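Local coordinates for protein putative sugar ABC transporter (Yersinia enterocolitica subsp. enterocolitica 8081, PDB 5ULB) that probably serves as the periplasmic sugar-binding component of an ABC transporter, and binds 5-Se-methyl-5-seleno-D-ribofuranose in both its alpha and beta forms, at residues A[17-22]-A[49-54]; A[23-28]-A[77-82]; A[100-105]-A[271-276]. All coordinates share one frame; numbering follows the deposited sequence.

Overall arrangement
All three contacts lie in the same half of this periplasmic binding protein and reach one sheet, in which strands 51-56, 21-26, 78-82 and 102-106 follow one another in parallel. Contacts 1 and 2 share strand 21-26, their centres about 13 Å apart, and their segments alternate along the chain. Contact 3 comes later in sequence, with centres about 12 Å from contact 1 and 11 Å from contact 2; it brings helix 262-278 against the sheet, where Val-273 meets Ile-22 and Ala-274 meets Phe-50. Contact 2 lies closest to the centre of the chain and includes Leu-28 of the sugar pocket, whereas contact 1 lies farthest from that centre, at about 23 Å.

Contact 1: A[17-22]-A[49-54]; sequences QGQIKI and GFKVDT
One face of the Phe-50 ring is covered by Ile-20, whose CG2 stands 3.7 Å from the ring centroid of Phe-50 and only 6° off its normal, a CH-pi contact. The two side chains run side by side in the same direction, and Ile-20 CB also lies over CD1 of the ring. Ile-20 holds CG2 anti to its backbone N while CG1 sits beside that N (chi1 -66°), which places the CG2 branch over the middle of the ring. Ile-22 comes in at a slant, bringing CG1 to 3.9 Å from Phe-50 CD2. Helix 262-278 continues the apolar layer, Ala-274 against Phe-50 and Ile-277 against Ile-20 and Ile-22.

The backbones form a parallel ladder in which Lys-21 pairs with Lys-51 and Ile-22 with Val-52. Lys-51 N donates to Ile-20 O, Ile-22 N to Lys-51 O, and Asp-53 N to Ile-22 O at 2.8 Å and a nearly straight 175°. With helix 32-48 as the connection, strands 21-26 and 51-56 make a beta-alpha-beta unit; Gly-49, with positive phi, closes that helix in a Schellman motif.

Gln-19 reaches the end of this helix: its NE2 donates to Gly-49 O at 3.0 Å, coming from above the carbonyl plane. A water joins the same oxygen to Ile-20 N. The Gln-19 side chain crosses that of Lys-51 at about a right angle, with OE1 3.6 Å from Lys-51 CB. On the sheet face bearing the two lysines, Lys-21 NZ curls back to Gln-19 O, 2.6 Å away, while Lys-51 NZ forms a salt bridge with Asp-53 OD1 on its syn lone pair. Asp-53 OD2 is held by Tyr-76.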
loop_
_atom_site.group_PDB
_atom_site.type_symbol
_atom_site.label_atom_id
_atom_site.label_comp_id
_atom_site.label_asym_id
_atom_site.label_seq_id
_atom_site.Cartn_x
_atom_site.Cartn_y
_atom_site.Cartn_z
ATOM N N GLN A 17 20.338 18.193 -18.114
ATOM C CA GLN A 17 21.355 18.966 -17.275
ATOM C C GLN A 17 21.287 18.492 -15.833
ATOM O O GLN A 17 20.371 18.803 -15.130
ATOM C CB GLN A 17 21.119 20.509 -17.253
ATOM C CG GLN A 17 21.626 21.344 -18.439
ATOM C CD GLN A 17 22.136 22.813 -18.070
ATOM O OE1 GLN A 17 21.416 23.651 -17.500
ATOM N NE2 GLN A 17 23.396 23.098 -18.409
ATOM N N GLY A 18 22.239 17.689 -15.376
ATOM C CA GLY A 18 22.278 17.227 -14.013
ATOM C C GLY A 18 21.337 16.028 -13.829
ATOM O O GLY A 18 20.762 15.502 -14.818
ATOM N N GLN A 19 21.205 15.553 -12.593
ATOM C CA GLN A 19 20.384 14.411 -12.292
ATOM C C GLN A 19 18.930 14.727 -12.608
ATOM O O GLN A 19 18.401 15.813 -12.368
ATOM C CB GLN A 19 20.419 13.930 -10.782
ATOM C CG GLN A 19 21.690 13.365 -10.355
ATOM C CD GLN A 19 21.401 12.873 -8.950
ATOM O OE1 GLN A 19 21.340 13.722 -8.079
ATOM N NE2 GLN A 19 21.189 11.567 -8.742
ATOM N N ILE A 20 18.247 13.688 -13.116
ATOM C CA ILE A 20 16.779 13.700 -13.130
ATOM C C ILE A 20 16.307 13.724 -11.673
ATOM O O ILE A 20 16.809 12.947 -10.862
ATOM C CB ILE A 20 16.275 12.495 -13.895
ATOM C CG1 ILE A 20 16.628 12.543 -15.404
ATOM C CG2 ILE A 20 14.784 12.256 -13.659
ATOM C CD1 ILE A 20 15.917 13.510 -16.141
ATOM N N LYS A 21 15.325 14.587 -11.376
ATOM C CA LYS A 21 14.834 14.742 -10.007
ATOM C C LYS A 21 13.360 14.376 -9.931
ATOM O O LYS A 21 12.548 14.901 -10.741
ATOM C CB LYS A 21 15.094 16.165 -9.511
ATOM C CG LYS A 21 16.530 16.575 -9.678
ATOM C CD LYS A 21 16.877 18.022 -9.490
ATOM C CE LYS A 21 18.390 18.149 -9.749
ATOM N NZ LYS A 21 18.801 18.100 -11.196
ATOM N N ILE A 22 13.016 13.528 -8.966
ATOM C CA ILE A 22 11.675 13.044 -8.753
ATOM C C ILE A 22 11.212 13.426 -7.330
ATOM O O ILE A 22 11.977 13.222 -6.373
ATOM C CB ILE A 22 11.605 11.503 -8.887
ATOM C CG1 ILE A 22 12.252 11.046 -10.182
ATOM C CG2 ILE A 22 10.186 10.995 -8.752
ATOM C CD1 ILE A 22 11.706 11.496 -11.474
ATOM N N GLY A 49 19.859 6.270 -11.344
ATOM C CA GLY A 49 20.636 7.527 -11.196
ATOM C C GLY A 49 19.837 8.751 -10.911
ATOM O O GLY A 49 20.373 9.849 -11.068
ATOM N N PHE A 50 18.590 8.596 -10.514
ATOM C CA PHE A 50 17.698 9.714 -10.233
ATOM C C PHE A 50 17.832 10.200 -8.812
ATOM O O PHE A 50 18.130 9.410 -7.908
ATOM C CB PHE A 50 16.256 9.308 -10.452
ATOM C CG PHE A 50 15.839 8.965 -11.873
ATOM C CD1 PHE A 50 16.658 8.982 -12.942
ATOM C CD2 PHE A 50 14.527 8.583 -12.076
ATOM C CE1 PHE A 50 16.164 8.648 -14.236
ATOM C CE2 PHE A 50 14.045 8.236 -13.295
ATOM C CZ PHE A 50 14.829 8.265 -14.400
ATOM N N LYS A 51 17.656 11.488 -8.586
ATOM C CA LYS A 51 17.510 12.024 -7.205
ATOM C C LYS A 51 16.031 11.867 -6.868
ATOM O O LYS A 51 15.170 12.279 -7.629
ATOM C CB LYS A 51 17.907 13.459 -7.207
ATOM C CG LYS A 51 17.710 14.178 -5.878
ATOM C CD LYS A 51 18.340 15.551 -5.815
ATOM C CE LYS A 51 18.153 16.378 -4.546
ATOM N NZ LYS A 51 18.235 15.674 -3.303
ATOM N N VAL A 52 15.718 11.287 -5.724
ATOM C CA VAL A 52 14.348 11.053 -5.284
ATOM C C VAL A 52 14.202 11.789 -3.928
ATOM O O VAL A 52 14.873 11.431 -2.962
ATOM C CB VAL A 52 14.026 9.594 -5.100
ATOM C CG1 VAL A 52 12.616 9.405 -4.524
ATOM C CG2 VAL A 52 14.194 8.853 -6.413
ATOM N N ASP A 53 13.284 12.739 -3.892
ATOM C CA ASP A 53 12.964 13.509 -2.707
ATOM C C ASP A 53 11.576 13.083 -2.240
ATOM O O ASP A 53 10.628 13.229 -3.004
ATOM C CB ASP A 53 12.984 15.027 -3.002
ATOM C CG ASP A 53 14.374 15.587 -3.293
ATOM O OD1 ASP A 53 15.370 14.963 -2.919
ATOM O OD2 ASP A 53 14.427 16.723 -3.866
ATOM N N THR A 54 11.436 12.654 -1.039
ATOM C CA THR A 54 10.217 12.122 -0.460
ATOM C C THR A 54 9.612 13.026 0.623
ATOM O O THR A 54 10.320 13.636 1.402
ATOM C CB THR A 54 10.347 10.663 0.051
ATOM O OG1 THR A 54 11.258 10.623 1.119
ATOM C CG2 THR A 54 10.888 9.750 -1.014
HETATM O O HOH W 1 19.736 11.385 -13.918
#

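Contact 2: A[23-28]-A[77-82]; sequences AVIRNL and DGIILS
Arg-26 lays its long chain alongside Ser-82, CG and CD passing over the serine CB before the guanidinium turns to the hydroxyl. Arg-26 NH1 donates to Ser-82 OG at 3.0 Å, a bent bond (142°) in which the oxygen is tilted 33° from the guanidinium plane. The reach depends on an arginine extended from CG to NE, with CG trans to the main-chain N (chi1 176°). The other nitrogens of the group are engaged by the helix that follows the strand: NE bonds to Thr-34 OG1 and NH2 to Asn-33 OD1, so three bonds fix its rotation. As Asn-33 belongs to the sugar pocket, and the Arg-26 side chain is about 5 Å from the bound ligand, the arginine probably acts as a second-shell residue that helps to position Asn-33.

Strands 21-26 and 78-82 are parallel neighbours in the sheet of a periplasmic binding protein domain; the axes of their segments 23-26 and 78-82 approach to 4.7 Å. Ile-80 N bonds to Ala-23 O, Ile-25 N to Ile-80 O, and Asn-27 N to Ser-82 O, continuing the pairing past the end of the first strand.

On the face opposite Arg-26 and Ser-82, Ile-25 and Leu-81 lie side by side and point the same way, with Ile-25 CD1 4.0 Å from Leu-81 CD2. That same CD1 is 3.9 Å from CG2 of Ile-79, whose side chain it meets at a slant. Phe-64 and Val-68 of helix 61-73 cover this face, Phe-64 against Ile-25 and Val-68 against Leu-81.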
loop_
_atom_site.group_PDB
_atom_site.type_symbol
_atom_site.label_atom_id
_atom_site.label_comp_id
_atom_site.label_asym_id
_atom_site.label_seq_id
_atom_site.Cartn_x
_atom_site.Cartn_y
_atom_site.Cartn_z
ATOM N N ALA A 23 10.009 13.939 -7.234
ATOM C CA ALA A 23 9.390 14.208 -5.907
ATOM C C ALA A 23 8.311 13.132 -5.676
ATOM O O ALA A 23 7.455 12.922 -6.572
ATOM C CB ALA A 23 8.828 15.586 -5.848
ATOM N N VAL A 24 8.304 12.550 -4.503
ATOM C CA VAL A 24 7.244 11.629 -4.099
ATOM C C VAL A 24 6.495 12.226 -2.920
ATOM O O VAL A 24 7.150 12.576 -1.889
ATOM C CB VAL A 24 7.849 10.272 -3.719
ATOM C CG1 VAL A 24 6.789 9.270 -3.322
ATOM C CG2 VAL A 24 8.772 9.780 -4.807
ATOM N N ILE A 25 5.202 12.403 -3.005
ATOM C CA ILE A 25 4.382 12.981 -1.934
ATOM C C ILE A 25 3.336 11.925 -1.621
ATOM O O ILE A 25 2.508 11.575 -2.479
ATOM C CB ILE A 25 3.789 14.325 -2.310
ATOM C CG1 ILE A 25 4.813 15.329 -2.826
ATOM C CG2 ILE A 25 3.111 14.877 -1.031
ATOM C CD1 ILE A 25 5.043 15.337 -4.292
ATOM N N ARG A 26 3.314 11.498 -0.361
ATOM C CA ARG A 26 2.408 10.447 0.103
ATOM C C ARG A 26 1.582 11.028 1.257
ATOM O O ARG A 26 2.116 11.608 2.223
ATOM C CB ARG A 26 3.101 9.157 0.433
ATOM C CG ARG A 26 2.240 8.053 1.013
ATOM C CD ARG A 26 2.869 6.699 0.775
ATOM N NE ARG A 26 2.228 5.686 1.567
ATOM C CZ ARG A 26 1.921 4.442 1.154
ATOM N NH1 ARG A 26 1.810 4.120 -0.148
ATOM N NH2 ARG A 26 1.485 3.600 2.047
ATOM N N ASN A 27 0.243 10.820 1.216
ATOM C CA ASN A 27 -0.680 11.403 2.157
ATOM C C ASN A 27 -0.914 10.593 3.419
ATOM O O ASN A 27 -2.068 10.393 3.810
ATOM C CB ASN A 27 -2.000 11.687 1.433
ATOM C CG ASN A 27 -2.908 12.638 2.129
ATOM O OD1 ASN A 27 -2.491 13.513 2.904
ATOM N ND2 ASN A 27 -4.206 12.574 1.762
ATOM N N LEU A 28 0.180 10.073 4.008
ATOM C CA LEU A 28 0.142 9.279 5.195
ATOM C C LEU A 28 1.315 9.649 6.074
ATOM O O LEU A 28 2.134 10.514 5.695
ATOM C CB LEU A 28 0.095 7.754 4.888
ATOM C CG LEU A 28 -1.153 7.253 4.149
ATOM C CD1 LEU A 28 -0.946 5.812 3.796
ATOM C CD2 LEU A 28 -2.358 7.375 5.059
ATOM N N ASP A 77 11.462 16.907 -12.419
ATOM C CA ASP A 77 11.226 16.250 -13.698
ATOM C C ASP A 77 10.038 15.280 -13.632
ATOM O O ASP A 77 9.352 15.109 -14.659
ATOM C CB ASP A 77 12.470 15.475 -14.046
ATOM C CG ASP A 77 13.646 16.404 -14.304
ATOM O OD1 ASP A 77 13.634 17.218 -15.257
ATOM O OD2 ASP A 77 14.548 16.407 -13.419
ATOM N N GLY A 78 9.784 14.717 -12.476
ATOM C CA GLY A 78 8.640 13.866 -12.302
ATOM C C GLY A 78 8.127 13.903 -10.926
ATOM O O GLY A 78 8.885 14.290 -9.962
ATOM N N ILE A 79 6.858 13.550 -10.730
ATOM C CA ILE A 79 6.176 13.514 -9.455
ATOM C C ILE A 79 5.426 12.206 -9.328
ATOM O O ILE A 79 4.795 11.768 -10.306
ATOM C CB ILE A 79 5.255 14.721 -9.278
ATOM C CG1 ILE A 79 6.042 16.030 -9.120
ATOM C CG2 ILE A 79 4.301 14.532 -8.080
ATOM C CD1 ILE A 79 5.277 17.310 -9.099
ATOM N N ILE A 80 5.495 11.614 -8.174
ATOM C CA ILE A 80 4.647 10.473 -7.785
ATOM C C ILE A 80 3.798 10.900 -6.643
ATOM O O ILE A 80 4.324 11.375 -5.630
ATOM C CB ILE A 80 5.497 9.224 -7.438
ATOM C CG1 ILE A 80 6.276 8.739 -8.681
ATOM C CG2 ILE A 80 4.632 8.071 -6.901
ATOM C CD1 ILE A 80 7.394 7.777 -8.314
ATOM N N LEU A 81 2.442 10.697 -6.721
ATOM C CA LEU A 81 1.553 10.893 -5.608
ATOM C C LEU A 81 1.051 9.591 -5.077
ATOM O O LEU A 81 0.831 8.653 -5.845
ATOM C CB LEU A 81 0.364 11.749 -5.989
ATOM C CG LEU A 81 0.602 13.120 -6.660
ATOM C CD1 LEU A 81 -0.669 13.868 -6.842
ATOM C CD2 LEU A 81 1.643 13.885 -5.827
ATOM N N SER A 82 0.769 9.548 -3.765
ATOM C CA SER A 82 0.193 8.368 -3.153
ATOM C C SER A 82 -0.852 8.798 -2.137
ATOM O O SER A 82 -0.573 9.669 -1.289
ATOM C CB SER A 82 1.313 7.559 -2.534
ATOM O OG SER A 82 0.936 6.311 -1.997
#

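Contact 3: A[100-105]-A[271-276]; sequences GIAVSV and RLVAKK
Strand 102-105 and helix 271-276 run nearly antiparallel, with an angle of 156° between their directions and 7.4 Å between the axes at closest approach. Ala-102 CA is 5.9 Å from Val-273 CA and equally near to Lys-276 CA. The strand turns Ala-102 and Ser-104 to the helix and Val-103 to the other side of the sheet, where it packs on Ile-96 and Val-97 of helix 89-98.

Ala-102 rests its CB 3.8 Å from Lys-276 CB and also touches CG1 of Val-273. The valine spans two strand residues with its two methyls: CG1 lies trans to its backbone N (chi1 172°) and reaches Ala-102, while CG2 lies beside that N and comes 3.9 Å from Ser-104 CB. Leu-272 brings CD1 to 3.7 Å from Ser-104 OG, a hydroxyl hydrogen-bonded to Asn-269 OD1, one turn earlier on the same helix, and weakly to Thr-118 O.

The aliphatic part of Lys-276 runs along the strand. Its CE stands 3.2 Å from Val-103 O, an oxygen buried here with no hydrogen-bonding partner in the model; the amine NZ, 3.9 Å from Val-103 O, passes it by. A bend at the last torsion (chi4 -61°) carries NZ on to Gly-116 O and the hydroxyls of Thr-118 and Thr-282, so three bonds hold the lysine's polar end.

Val-273 also meets Ile-80 on strand 78-82, and Leu-272 meets Thr-118 and Thr-120 on strand 118-122, which places helix 262-278 against several neighbouring strands. With helix 89-98 behind the same strand, this is the layered alpha/beta/alpha packing of a periplasmic binding protein lobe.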
loop_
_atom_site.group_PDB
_atom_site.type_symbol
_atom_site.label_atom_id
_atom_site.label_comp_id
_atom_site.label_asym_id
_atom_site.label_seq_id
_atom_site.Cartn_x
_atom_site.Cartn_y
_atom_site.Cartn_z
ATOM N N GLY A 100 4.385 20.266 -17.602
ATOM C CA GLY A 100 5.343 19.429 -18.282
ATOM C C GLY A 100 6.090 18.474 -17.405
ATOM O O GLY A 100 7.177 18.037 -17.806
ATOM N N ILE A 101 5.489 18.109 -16.279
ATOM C CA ILE A 101 6.150 17.223 -15.297
ATOM C C ILE A 101 5.529 15.804 -15.471
ATOM O O ILE A 101 4.307 15.662 -15.479
ATOM C CB ILE A 101 5.929 17.782 -13.906
ATOM C CG1 ILE A 101 6.596 19.202 -13.755
ATOM C CG2 ILE A 101 6.465 16.826 -12.811
ATOM C CD1 ILE A 101 6.230 19.831 -12.422
ATOM N N ALA A 102 6.367 14.835 -15.634
ATOM C CA ALA A 102 5.891 13.434 -15.739
ATOM C C ALA A 102 5.263 13.003 -14.412
ATOM O O ALA A 102 5.776 13.351 -13.324
ATOM C CB ALA A 102 7.071 12.508 -16.054
ATOM N N VAL A 103 4.148 12.188 -14.485
ATOM C CA VAL A 103 3.453 11.892 -13.265
ATOM C C VAL A 103 2.825 10.496 -13.299
ATOM O O VAL A 103 2.183 10.131 -14.317
ATOM C CB VAL A 103 2.434 12.981 -12.885
ATOM C CG1 VAL A 103 1.501 13.317 -14.059
ATOM C CG2 VAL A 103 1.692 12.698 -11.598
ATOM N N SER A 104 2.967 9.780 -12.187
ATOM C CA SER A 104 2.222 8.573 -11.938
ATOM C C SER A 104 1.634 8.718 -10.519
ATOM O O SER A 104 2.279 9.310 -9.635
ATOM C CB SER A 104 3.107 7.331 -12.034
ATOM O OG SER A 104 2.417 6.133 -11.894
ATOM N N VAL A 105 0.441 8.129 -10.269
ATOM C CA VAL A 105 -0.162 8.196 -9.024
ATOM C C VAL A 105 -0.568 6.808 -8.554
ATOM O O VAL A 105 -0.787 5.899 -9.344
ATOM C CB VAL A 105 -1.326 9.178 -8.921
ATOM C CG1 VAL A 105 -0.868 10.608 -9.346
ATOM C CG2 VAL A 105 -2.531 8.736 -9.727
ATOM N N ARG A 271 9.368 3.361 -12.237
ATOM C CA ARG A 271 9.575 2.880 -13.611
ATOM C C ARG A 271 8.665 3.632 -14.590
ATOM O O ARG A 271 9.062 4.009 -15.703
ATOM C CB ARG A 271 9.296 1.371 -13.724
ATOM C CG ARG A 271 10.222 0.515 -12.952
ATOM C CD ARG A 271 9.820 -0.956 -13.154
ATOM N NE ARG A 271 10.517 -1.826 -12.223
ATOM C CZ ARG A 271 10.259 -3.123 -12.068
ATOM N NH1 ARG A 271 9.334 -3.700 -12.776
ATOM N NH2 ARG A 271 10.940 -3.835 -11.223
ATOM N N LEU A 272 7.390 3.809 -14.218
ATOM C CA LEU A 272 6.440 4.530 -15.049
ATOM C C LEU A 272 6.855 5.974 -15.333
ATOM O O LEU A 272 6.804 6.415 -16.440
ATOM C CB LEU A 272 5.015 4.445 -14.459
ATOM C CG LEU A 272 4.357 3.056 -14.577
ATOM C CD1 LEU A 272 3.236 2.927 -13.557
ATOM C CD2 LEU A 272 3.820 2.926 -15.990
ATOM N N VAL A 273 7.282 6.665 -14.253
ATOM C CA VAL A 273 7.788 8.031 -14.471
ATOM C C VAL A 273 9.023 8.076 -15.303
ATOM O O VAL A 273 9.168 8.943 -16.164
ATOM C CB VAL A 273 7.950 8.711 -13.111
ATOM C CG1 VAL A 273 8.655 10.036 -13.241
ATOM C CG2 VAL A 273 6.635 8.938 -12.477
ATOM N N ALA A 274 9.960 7.123 -15.123
ATOM C CA ALA A 274 11.099 7.048 -15.964
ATOM C C ALA A 274 10.762 6.911 -17.457
ATOM O O ALA A 274 11.335 7.581 -18.300
ATOM C CB ALA A 274 11.993 5.924 -15.523
ATOM N N LYS A 275 9.832 6.002 -17.751
ATOM C CA LYS A 275 9.390 5.831 -19.154
ATOM C C LYS A 275 8.754 7.120 -19.656
ATOM O O LYS A 275 8.964 7.436 -20.849
ATOM C CB LYS A 275 8.429 4.652 -19.215
ATOM C CG LYS A 275 9.076 3.311 -19.056
ATOM C CD LYS A 275 8.099 2.138 -19.129
ATOM C CE LYS A 275 7.407 1.982 -20.462
ATOM N NZ LYS A 275 8.255 1.460 -21.445
ATOM N N LYS A 276 7.905 7.767 -18.872
ATOM C CA LYS A 276 7.299 9.004 -19.328
ATOM C C LYS A 276 8.360 10.056 -19.649
ATOM O O LYS A 276 8.289 10.716 -20.698
ATOM C CB LYS A 276 6.357 9.555 -18.273
ATOM C CG LYS A 276 5.088 8.655 -18.081
ATOM C CD LYS A 276 4.345 8.985 -16.817
ATOM C CE LYS A 276 3.226 7.981 -16.461
ATOM N NZ LYS A 276 2.205 7.937 -17.535
#